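Local coordinates for protein aspartate semialdehyde dehydrogenase (Francisella tularensis subsp. tularensis, PDB 4WOJ) that probably catalyses the NADPH-dependent reductive dephosphorylation of L-aspartyl-4-phosphate to L-aspartate-semialdehyde, a shared step on the way to lysine, methionine and threonine, at residues V162-A173 against V263-R274; N323-I334 against H345-W355. All coordinates share one frame; numbering follows the deposited sequence. Where two conformers were deposited one is given.

Contact 1. Residues V162-A173 against V263-R274; sequences VNSSTYQAISGA and VDGICVRVPSLR
V268 N meets T166 OG1 in place of a carbonyl, 3.1 Å away, a worked example of a side chain serving a parallel beta ladder. From V162 on, the strand runs alongside V263-I266 with the axes 29° apart: D264 N gives to V162 O, S164 N to D264 O (2.9 Å) and T166 N to I266 O (3.1 Å), while I266 N reaches S164 O only weakly. With chi1 at 79°, T166 OG1 sits between the backbone N and the carbonyl carbon and donates in turn to a lone pair of Q168 OE1 at 2.6 Å, holding that amide oxygen beside C267 CB. The next rungs are backbone bonds again, Q168 N to V268 O (2.8 Å) and V270 N to Q168 O, and A169 CB presses on the backbone of S272 and L273, 3.5 Å from S272 O. The R269 side is the more open one to solvent, although the arginine itself covers much of the other segment. The R269 chain, bent at chi2 and chi3, brings the guanidinium back across the Q168 amide, the planes 87° apart, with R269 NH2 3.8 Å from A173 CB; a water in the guanidinium plane takes a bond from R269 NH1 (2.8 Å) and a weak one from Q168 NE2. Strand 159-167 lies between strand 263-266 and the antiparallel strand 275-284, while helix 242-255 packs on V263 and C267, and helix 175-191 on I170.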
loop_
_atom_site.group_PDB
_atom_site.type_symbol
_atom_site.label_atom_id
_atom_site.label_comp_id
_atom_site.label_asym_id
_atom_site.label_seq_id
_atom_site.Cartn_x
_atom_site.Cartn_y
_atom_site.Cartn_z
ATOM N N VAL B 162 -16.035 -5.345 -6.845
ATOM C CA VAL B 162 -15.038 -4.745 -5.941
ATOM C C VAL B 162 -13.608 -4.770 -6.481
ATOM O O VAL B 162 -13.058 -5.836 -6.711
ATOM C CB VAL B 162 -14.970 -5.527 -4.599
ATOM C CG1 VAL B 162 -14.080 -4.809 -3.623
ATOM C CG2 VAL B 162 -16.365 -5.757 -4.026
ATOM N N ASN B 163 -13.000 -3.600 -6.664
ATOM C CA ASN B 163 -11.558 -3.535 -6.823
ATOM C C ASN B 163 -10.934 -3.402 -5.444
ATOM O O ASN B 163 -11.336 -2.488 -4.699
ATOM C CB ASN B 163 -11.155 -2.343 -7.631
ATOM C CG ASN B 163 -9.687 -2.385 -8.007
ATOM O OD1 ASN B 163 -9.322 -3.039 -8.974
ATOM N ND2 ASN B 163 -8.847 -1.654 -7.284
ATOM N N SER B 164 -10.005 -4.306 -5.092
ATOM C CA SER B 164 -9.198 -4.159 -3.888
ATOM C C SER B 164 -7.704 -4.075 -4.190
ATOM O O SER B 164 -7.162 -4.886 -4.929
ATOM C CB SER B 164 -9.443 -5.301 -2.920
ATOM O OG SER B 164 -8.460 -5.308 -1.863
ATOM N N SER B 165 -7.045 -3.080 -3.617
ATOM C CA SER B 165 -5.574 -2.980 -3.600
ATOM C C SER B 165 -5.130 -3.176 -2.145
ATOM O O SER B 165 -5.499 -2.416 -1.293
ATOM C CB SER B 165 -5.099 -1.611 -4.089
ATOM O OG SER B 165 -5.532 -1.322 -5.417
ATOM N N THR B 166 -4.346 -4.208 -1.872
ATOM C CA THR B 166 -4.045 -4.562 -0.534
ATOM C C THR B 166 -2.642 -4.147 -0.160
ATOM O O THR B 166 -1.794 -3.878 -1.014
ATOM C CB THR B 166 -4.168 -6.052 -0.261
ATOM O OG1 THR B 166 -3.002 -6.717 -0.747
ATOM C CG2 THR B 166 -5.423 -6.623 -0.915
ATOM N N TYR B 167 -2.477 -4.027 1.140
ATOM C CA TYR B 167 -1.282 -3.536 1.785
ATOM C C TYR B 167 -1.173 -4.544 2.885
ATOM O O TYR B 167 -1.710 -4.357 3.959
ATOM C CB TYR B 167 -1.511 -2.155 2.372
ATOM C CG TYR B 167 -1.876 -0.988 1.413
ATOM C CD1 TYR B 167 -3.094 -0.917 0.751
ATOM C CD2 TYR B 167 -1.000 0.079 1.253
ATOM C CE1 TYR B 167 -3.405 0.164 -0.099
ATOM C CE2 TYR B 167 -1.292 1.160 0.426
ATOM C CZ TYR B 167 -2.501 1.197 -0.254
ATOM O OH TYR B 167 -2.719 2.286 -1.076
ATOM N N GLN B 168 -0.629 -5.692 2.539
ATOM C CA GLN B 168 -0.632 -6.857 3.384
ATOM C C GLN B 168 0.587 -7.071 4.262
ATOM O O GLN B 168 1.726 -6.974 3.819
ATOM C CB GLN B 168 -0.732 -8.081 2.516
ATOM C CG GLN B 168 -2.107 -8.180 1.936
ATOM C CD GLN B 168 -2.241 -9.374 1.051
ATOM O OE1 GLN B 168 -2.687 -9.251 -0.108
ATOM N NE2 GLN B 168 -1.900 -10.557 1.589
ATOM N N ALA B 169 0.311 -7.417 5.498
ATOM C CA ALA B 169 1.338 -7.569 6.529
ATOM C C ALA B 169 2.030 -8.932 6.460
ATOM O O ALA B 169 1.552 -9.900 5.869
ATOM C CB ALA B 169 0.715 -7.375 7.885
ATOM N N ILE B 170 3.184 -8.985 7.099
ATOM C CA ILE B 170 4.072 -10.084 6.886
ATOM C C ILE B 170 3.555 -11.301 7.610
ATOM O O ILE B 170 3.884 -12.392 7.237
ATOM C CB ILE B 170 5.518 -9.716 7.265
ATOM C CG1 ILE B 170 6.492 -10.790 6.785
ATOM C CG2 ILE B 170 5.674 -9.503 8.788
ATOM C CD1 ILE B 170 6.467 -11.079 5.299
ATOM N N SER B 171 2.698 -11.129 8.612
ATOM C CA SER B 171 2.243 -12.274 9.414
ATOM C C SER B 171 1.599 -13.358 8.624
ATOM O O SER B 171 1.718 -14.520 8.963
ATOM C CB SER B 171 1.326 -11.846 10.556
ATOM O OG SER B 171 0.165 -11.231 10.117
ATOM N N GLY B 172 0.924 -12.997 7.541
ATOM C CA GLY B 172 0.257 -13.996 6.696
ATOM C C GLY B 172 1.231 -14.992 6.082
ATOM O O GLY B 172 0.837 -16.104 5.691
ATOM N N ALA B 173 2.504 -14.595 6.046
ATOM C CA ALA B 173 3.586 -15.426 5.522
ATOM C C ALA B 173 4.209 -16.353 6.552
ATOM O O ALA B 173 5.052 -17.165 6.190
ATOM C CB ALA B 173 4.672 -14.530 4.953
ATOM N N VAL B 263 -14.333 -9.896 -8.122
ATOM C CA VAL B 263 -13.370 -9.242 -7.191
ATOM C C VAL B 263 -12.031 -9.280 -7.889
ATOM O O VAL B 263 -11.607 -10.289 -8.417
ATOM C CB VAL B 263 -13.307 -9.889 -5.793
ATOM C CG1 VAL B 263 -12.297 -9.178 -4.872
ATOM C CG2 VAL B 263 -14.675 -9.853 -5.122
ATOM N N ASP B 264 -11.380 -8.146 -7.975
ATOM C CA ASP B 264 -10.090 -8.114 -8.633
ATOM C C ASP B 264 -9.290 -6.972 -8.035
ATOM O O ASP B 264 -9.805 -6.180 -7.272
ATOM C CB ASP B 264 -10.251 -7.956 -10.156
ATOM C CG ASP B 264 -9.162 -8.723 -10.962
ATOM O OD1 ASP B 264 -8.047 -8.955 -10.398
ATOM O OD2 ASP B 264 -9.449 -9.117 -12.151
ATOM N N GLY B 265 -8.026 -6.935 -8.405
ATOM C CA GLY B 265 -7.117 -5.894 -8.044
ATOM C C GLY B 265 -5.738 -6.513 -7.864
ATOM O O GLY B 265 -5.421 -7.549 -8.471
ATOM N N ILE B 266 -4.921 -5.874 -7.031
ATOM C CA ILE B 266 -3.613 -6.367 -6.774
ATOM C C ILE B 266 -3.327 -6.562 -5.283
ATOM O O ILE B 266 -3.704 -5.732 -4.446
ATOM C CB ILE B 266 -2.592 -5.413 -7.341
ATOM C CG1 ILE B 266 -1.233 -6.129 -7.457
ATOM C CG2 ILE B 266 -2.525 -4.158 -6.457
ATOM C CD1 ILE B 266 -0.079 -5.211 -7.746
ATOM N N CYS B 267 -2.591 -7.632 -4.990
ATOM C CA CYS B 267 -2.151 -7.938 -3.643
ATOM C C CYS B 267 -0.647 -7.588 -3.431
ATOM O O CYS B 267 0.218 -8.059 -4.144
ATOM C CB CYS B 267 -2.492 -9.403 -3.308
ATOM S SG CYS B 267 -4.281 -9.775 -3.237
ATOM N N VAL B 268 -0.360 -6.774 -2.426
ATOM C CA VAL B 268 0.974 -6.227 -2.216
ATOM C C VAL B 268 1.416 -6.443 -0.774
ATOM O O VAL B 268 0.673 -6.167 0.161
ATOM C CB VAL B 268 1.023 -4.724 -2.494
ATOM C CG1 VAL B 268 2.466 -4.196 -2.488
ATOM C CG2 VAL B 268 0.348 -4.370 -3.846
ATOM N N ARG B 269 2.616 -6.973 -0.619
ATOM C CA ARG B 269 3.201 -7.132 0.661
ATOM C C ARG B 269 3.855 -5.841 1.061
ATOM O O ARG B 269 4.550 -5.216 0.220
ATOM C CB ARG B 269 4.251 -8.245 0.606
ATOM C CG ARG B 269 4.696 -8.661 1.958
ATOM C CD ARG B 269 3.589 -9.395 2.654
ATOM N NE ARG B 269 3.554 -10.790 2.269
ATOM C CZ ARG B 269 2.544 -11.605 2.536
ATOM N NH1 ARG B 269 1.435 -11.165 3.137
ATOM N NH2 ARG B 269 2.625 -12.871 2.170
ATOM N N VAL B 270 3.590 -5.416 2.306
ATOM C CA VAL B 270 4.170 -4.157 2.872
ATOM C C VAL B 270 4.772 -4.427 4.248
ATOM O O VAL B 270 4.508 -5.494 4.806
ATOM C CB VAL B 270 3.149 -3.004 2.998
ATOM C CG1 VAL B 270 2.579 -2.626 1.626
ATOM C CG2 VAL B 270 2.043 -3.356 3.994
ATOM N N PRO B 271 5.589 -3.483 4.786
ATOM C CA PRO B 271 6.286 -3.707 6.030
ATOM C C PRO B 271 5.413 -3.422 7.241
ATOM O O PRO B 271 5.784 -2.608 8.094
ATOM C CB PRO B 271 7.469 -2.706 5.979
ATOM C CG PRO B 271 7.460 -2.118 4.610
ATOM C CD PRO B 271 6.071 -2.259 4.124
ATOM N N SER B 272 4.265 -4.093 7.291
ATOM C CA SER B 272 3.422 -4.133 8.459
ATOM C C SER B 272 3.575 -5.497 9.102
ATOM O O SER B 272 3.991 -6.444 8.472
ATOM C CB SER B 272 1.955 -3.935 8.060
ATOM O OG SER B 272 1.731 -2.612 7.668
ATOM N N LEU B 273 3.173 -5.600 10.344
ATOM C CA LEU B 273 3.324 -6.824 11.061
ATOM C C LEU B 273 2.092 -7.743 11.102
ATOM O O LEU B 273 2.255 -8.918 10.783
ATOM C CB LEU B 273 3.856 -6.522 12.435
ATOM C CG LEU B 273 5.297 -5.941 12.468
ATOM C CD1 LEU B 273 5.661 -5.449 13.871
ATOM C CD2 LEU B 273 6.372 -6.909 11.985
ATOM N N ARG B 274 0.902 -7.283 11.502
ATOM C CA ARG B 274 -0.243 -8.209 11.590
ATOM C C ARG B 274 -1.593 -7.718 11.109
ATOM O O ARG B 274 -2.550 -8.478 11.118
ATOM C CB ARG B 274 -0.407 -8.807 12.989
ATOM C CG ARG B 274 -0.147 -7.871 14.148
ATOM C CD ARG B 274 -0.481 -8.535 15.467
ATOM N NE ARG B 274 -1.781 -9.177 15.524
ATOM C CZ ARG B 274 -2.175 -9.992 16.508
ATOM N NH1 ARG B 274 -1.345 -10.273 17.532
ATOM N NH2 ARG B 274 -3.404 -10.534 16.487
HETATM O O HOH W 1 -1.290 -3.140 6.575
HETATM O O HOH W 2 -0.852 -12.492 3.905
#

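Contact 2. Residues N323-I334 against H345-W355; sequences NSGTLDIAIGRI and HCFTVGDQLLW
D351 and G325 show how one carboxylate can serve several donors at once. The first torsion of D351 places CG anti to the backbone N (chi1 -174°), which carries the group to the turn at 323-326; there G325 N meets D351 OD2 at 3.0 Å, from above the carboxylate plane. OD2 also forms a salt bridge with R274, and D351 OD1 accepts L354 N on its anti lone pair (3.0 Å), a capping bond at the entry to helix 354-369. The 323-326 turn is type II: N323 O receives both T326 N and T326 OG1, and OG1 also accepts D328 N, making an ST turn. N323 ND2 gives to D328 O (2.7 Å) from above the carbonyl plane, and N323 OD1 bonds S275.

From here the two segments pair as a beta hairpin, strands 329-336 and 343-351, within the mixed sheet of the dimerisation domain. A330 with V349 and G332 with F347 are hydrogen-bonded antiparallel pairs, each closed by two backbone bonds; I331 and T348 form the non-hydrogen-bonded pair between them. A330 O has two donors, V349 N at 2.9 Å and T348 OG1, the latter at a doubtfully short 2.5 Å. The regular alternation breaks at R333, whose guanidinium turns away to N309 and, on the second subunit, to E244, P230 and G239; backbone bonding is taken up again between H345 and K335.

Beside the turn, apolar packing joins the polar bonds. L327 CD2 lies over one face of W355, 4.0 Å from the centroid of the five-membered ring, a CH-pi contact, while L327 O approaches the ring edge in plane, 3.3 Å from W355 CD1. I329 CD1 meets W355 CD1 obliquely at 3.8 Å, and helix 141-149 covers I329 and the indole.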
loop_
_atom_site.group_PDB
_atom_site.type_symbol
_atom_site.label_atom_id
_atom_site.label_comp_id
_atom_site.label_asym_id
_atom_site.label_seq_id
_atom_site.Cartn_x
_atom_site.Cartn_y
_atom_site.Cartn_z
ATOM N N ASN B 323 -5.081 -0.928 14.936
ATOM C CA ASN B 323 -5.982 -2.050 14.793
ATOM C C ASN B 323 -5.429 -3.405 15.202
ATOM O O ASN B 323 -6.176 -4.293 15.596
ATOM C CB ASN B 323 -6.368 -2.147 13.322
ATOM C CG ASN B 323 -7.101 -3.410 13.023
ATOM O OD1 ASN B 323 -6.501 -4.498 12.993
ATOM N ND2 ASN B 323 -8.421 -3.288 12.820
ATOM N N SER B 324 -4.125 -3.567 15.057
ATOM C CA SER B 324 -3.464 -4.806 15.383
ATOM C C SER B 324 -3.740 -5.276 16.845
ATOM O O SER B 324 -3.827 -4.487 17.765
ATOM C CB SER B 324 -1.980 -4.684 15.085
ATOM O OG SER B 324 -1.803 -4.418 13.681
ATOM N N GLY B 325 -3.970 -6.567 17.016
ATOM C CA GLY B 325 -4.434 -7.085 18.280
ATOM C C GLY B 325 -5.927 -7.062 18.529
ATOM O O GLY B 325 -6.382 -7.730 19.434
ATOM N N THR B 326 -6.712 -6.339 17.718
ATOM C CA THR B 326 -8.135 -6.167 18.013
ATOM C C THR B 326 -9.015 -6.866 17.045
ATOM O O THR B 326 -8.602 -7.192 15.947
ATOM C CB THR B 326 -8.583 -4.703 17.953
ATOM O OG1 THR B 326 -8.754 -4.294 16.575
ATOM C CG2 THR B 326 -7.609 -3.789 18.710
ATOM N N LEU B 327 -10.270 -7.032 17.433
ATOM C CA LEU B 327 -11.277 -7.600 16.543
ATOM C C LEU B 327 -11.975 -6.538 15.692
ATOM O O LEU B 327 -12.887 -6.847 14.912
ATOM C CB LEU B 327 -12.286 -8.409 17.359
ATOM C CG LEU B 327 -11.695 -9.726 17.905
ATOM C CD1 LEU B 327 -12.529 -10.262 19.054
ATOM C CD2 LEU B 327 -11.609 -10.792 16.822
ATOM N N ASP B 328 -11.552 -5.283 15.822
ATOM C CA ASP B 328 -12.199 -4.231 15.053
ATOM C C ASP B 328 -11.856 -4.427 13.555
ATOM O O ASP B 328 -10.717 -4.737 13.161
ATOM C CB ASP B 328 -11.786 -2.816 15.500
ATOM C CG ASP B 328 -11.924 -2.558 17.030
ATOM O OD1 ASP B 328 -12.820 -3.051 17.718
ATOM O OD2 ASP B 328 -11.129 -1.769 17.564
ATOM N N ILE B 329 -12.880 -4.276 12.737
ATOM C CA ILE B 329 -12.756 -4.158 11.296
ATOM C C ILE B 329 -12.906 -2.655 11.062
ATOM O O ILE B 329 -14.025 -2.135 10.969
ATOM C CB ILE B 329 -13.899 -4.970 10.583
ATOM C CG1 ILE B 329 -13.824 -6.431 10.997
ATOM C CG2 ILE B 329 -13.830 -4.864 9.073
ATOM C CD1 ILE B 329 -12.462 -7.058 10.722
ATOM N N ALA B 330 -11.799 -1.937 11.029
ATOM C CA ALA B 330 -11.908 -0.502 10.812
ATOM C C ALA B 330 -12.119 -0.198 9.306
ATOM O O ALA B 330 -11.618 -0.885 8.418
ATOM C CB ALA B 330 -10.703 0.218 11.353
ATOM N N ILE B 331 -12.921 0.809 9.035
ATOM C CA ILE B 331 -13.237 1.164 7.653
ATOM C C ILE B 331 -13.573 2.613 7.551
ATOM O O ILE B 331 -14.405 3.120 8.292
ATOM C CB ILE B 331 -14.390 0.332 7.129
ATOM C CG1 ILE B 331 -14.876 0.905 5.766
ATOM C CG2 ILE B 331 -15.490 0.254 8.140
ATOM C CD1 ILE B 331 -15.773 -0.035 5.040
ATOM N N GLY B 332 -12.884 3.301 6.676
ATOM C CA GLY B 332 -12.981 4.753 6.624
ATOM C C GLY B 332 -12.675 5.311 5.269
ATOM O O GLY B 332 -12.601 4.587 4.316
ATOM N N ARG B 333 -12.522 6.623 5.206
ATOM C CA ARG B 333 -12.264 7.317 3.984
ATOM C C ARG B 333 -13.420 7.010 3.013
ATOM O O ARG B 333 -13.242 6.979 1.819
ATOM C CB ARG B 333 -10.902 6.933 3.405
ATOM C CG ARG B 333 -9.706 7.208 4.320
ATOM C CD ARG B 333 -9.499 8.677 4.663
ATOM N NE ARG B 333 -9.898 9.559 3.564
ATOM C CZ ARG B 333 -9.167 9.869 2.488
ATOM N NH1 ARG B 333 -7.954 9.368 2.303
ATOM N NH2 ARG B 333 -9.671 10.698 1.568
ATOM N N ILE B 334 -14.602 6.803 3.568
ATOM C CA ILE B 334 -15.764 6.439 2.804
ATOM C C ILE B 334 -16.240 7.650 2.018
ATOM O O ILE B 334 -16.686 8.620 2.573
ATOM C CB ILE B 334 -16.908 5.915 3.697
ATOM C CG1 ILE B 334 -16.454 4.659 4.453
ATOM C CG2 ILE B 334 -18.146 5.616 2.854
ATOM C CD1 ILE B 334 -17.213 4.385 5.736
ATOM N N HIS B 345 -15.588 4.767 -2.775
ATOM C CA HIS B 345 -14.278 4.347 -2.241
ATOM C C HIS B 345 -14.298 4.302 -0.740
ATOM O O HIS B 345 -15.012 5.076 -0.102
ATOM C CB HIS B 345 -13.210 5.358 -2.623
ATOM C CG HIS B 345 -13.180 5.685 -4.083
ATOM N ND1 HIS B 345 -12.517 4.910 -5.012
ATOM C CD2 HIS B 345 -13.726 6.712 -4.777
ATOM C CE1 HIS B 345 -12.646 5.448 -6.206
ATOM N NE2 HIS B 345 -13.363 6.549 -6.088
ATOM N N CYS B 346 -13.478 3.422 -0.173
ATOM C CA CYS B 346 -13.235 3.378 1.243
ATOM C C CYS B 346 -11.936 2.662 1.426
ATOM O O CYS B 346 -11.400 2.163 0.464
ATOM C CB CYS B 346 -14.341 2.660 2.012
ATOM S SG CYS B 346 -14.682 0.978 1.498
ATOM N N PHE B 347 -11.426 2.697 2.659
ATOM C CA PHE B 347 -10.176 2.047 3.080
ATOM C C PHE B 347 -10.459 1.312 4.372
ATOM O O PHE B 347 -11.027 1.881 5.266
ATOM C CB PHE B 347 -9.076 3.090 3.345
ATOM C CG PHE B 347 -7.687 2.525 3.470
ATOM C CD1 PHE B 347 -6.929 2.249 2.364
ATOM C CD2 PHE B 347 -7.091 2.341 4.739
ATOM C CE1 PHE B 347 -5.639 1.755 2.492
ATOM C CE2 PHE B 347 -5.811 1.854 4.875
ATOM C CZ PHE B 347 -5.076 1.552 3.745
ATOM N N THR B 348 -10.028 0.066 4.479
ATOM C CA THR B 348 -10.270 -0.736 5.661
ATOM C C THR B 348 -9.030 -1.405 6.163
ATOM O O THR B 348 -8.076 -1.613 5.434
ATOM C CB THR B 348 -11.384 -1.823 5.437
ATOM O OG1 THR B 348 -11.490 -2.619 6.625
ATOM C CG2 THR B 348 -11.089 -2.700 4.259
ATOM N N VAL B 349 -9.047 -1.713 7.445
ATOM C CA VAL B 349 -7.938 -2.346 8.115
ATOM C C VAL B 349 -8.488 -3.351 9.127
ATOM O O VAL B 349 -9.416 -3.037 9.878
ATOM C CB VAL B 349 -7.114 -1.337 8.916
ATOM C CG1 VAL B 349 -5.900 -2.008 9.567
ATOM C CG2 VAL B 349 -6.673 -0.183 8.034
ATOM N N GLY B 350 -7.908 -4.552 9.141
ATOM C CA GLY B 350 -8.202 -5.560 10.166
ATOM C C GLY B 350 -7.067 -6.506 10.408
ATOM O O GLY B 350 -6.102 -6.543 9.645
ATOM N N ASP B 351 -7.169 -7.273 11.487
ATOM C CA ASP B 351 -6.053 -8.066 12.002
ATOM C C ASP B 351 -5.971 -9.411 11.326
ATOM O O ASP B 351 -6.905 -10.200 11.404
ATOM C CB ASP B 351 -6.224 -8.308 13.491
ATOM C CG ASP B 351 -5.016 -8.992 14.106
ATOM O OD1 ASP B 351 -4.910 -10.234 14.038
ATOM O OD2 ASP B 351 -4.142 -8.256 14.587
ATOM N N GLN B 352 -4.845 -9.695 10.700
ATOM C CA GLN B 352 -4.700 -10.901 9.905
ATOM C C GLN B 352 -4.891 -12.162 10.697
ATOM O O GLN B 352 -5.502 -13.112 10.212
ATOM C CB GLN B 352 -3.327 -10.926 9.225
ATOM C CG GLN B 352 -3.136 -12.066 8.255
ATOM C CD GLN B 352 -2.389 -13.228 8.851
ATOM O OE1 GLN B 352 -1.352 -13.046 9.486
ATOM N NE2 GLN B 352 -2.895 -14.446 8.632
ATOM N N LEU B 353 -4.335 -12.176 11.905
ATOM C CA LEU B 353 -4.313 -13.362 12.751
ATOM C C LEU B 353 -5.644 -13.719 13.361
ATOM O O LEU B 353 -5.932 -14.873 13.589
ATOM C CB LEU B 353 -3.264 -13.174 13.830
ATOM C CG LEU B 353 -1.849 -13.164 13.237
ATOM C CD1 LEU B 353 -0.797 -12.798 14.249
ATOM C CD2 LEU B 353 -1.484 -14.516 12.647
ATOM N N LEU B 354 -6.482 -12.734 13.612
ATOM C CA LEU B 354 -7.750 -12.956 14.284
ATOM C C LEU B 354 -8.881 -13.142 13.247
ATOM O O LEU B 354 -9.186 -14.238 12.812
ATOM C CB LEU B 354 -8.062 -11.753 15.169
ATOM C CG LEU B 354 -7.201 -11.522 16.385
ATOM C CD1 LEU B 354 -7.374 -10.143 16.979
ATOM C CD2 LEU B 354 -7.488 -12.556 17.459
ATOM N N TRP B 355 -9.501 -12.072 12.834
ATOM C CA TRP B 355 -10.592 -12.233 11.835
ATOM C C TRP B 355 -10.065 -12.830 10.525
ATOM O O TRP B 355 -10.737 -13.628 9.854
ATOM C CB TRP B 355 -11.340 -10.924 11.616
ATOM C CG TRP B 355 -12.512 -10.773 12.534
ATOM C CD1 TRP B 355 -12.773 -9.731 13.373
ATOM C CD2 TRP B 355 -13.563 -11.707 12.718
ATOM N NE1 TRP B 355 -13.929 -9.960 14.062
ATOM C CE2 TRP B 355 -14.441 -11.166 13.669
ATOM C CE3 TRP B 355 -13.856 -12.941 12.162
ATOM C CZ2 TRP B 355 -15.586 -11.814 14.074
ATOM C CZ3 TRP B 355 -14.987 -13.581 12.561
ATOM C CH2 TRP B 355 -15.845 -13.026 13.512
#

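Contacts 1 and 2, with centres about 12 Å apart, are built on one mixed sheet, in which strand 275-284 separates strand 159-167 from strand 343-351. Their loops meet directly: R274 O lies 2.6 Å from Q352 N, a probable hydrogen bond. Over the sheet, the rings of Y167 and F347 meet edge to face. Both contacts approach the predicted active site. In contact 1 the side chain of A169 is about 4 Å from that of H276, the probable proton acceptor, and that of Q168 about 5 Å from that of C141, the probable acyl-thioester nucleophile; in contact 2 Q352 touches H276, and the side chain of W355 is more distant, about 8 Å from that of C141. Both also touch the second subunit.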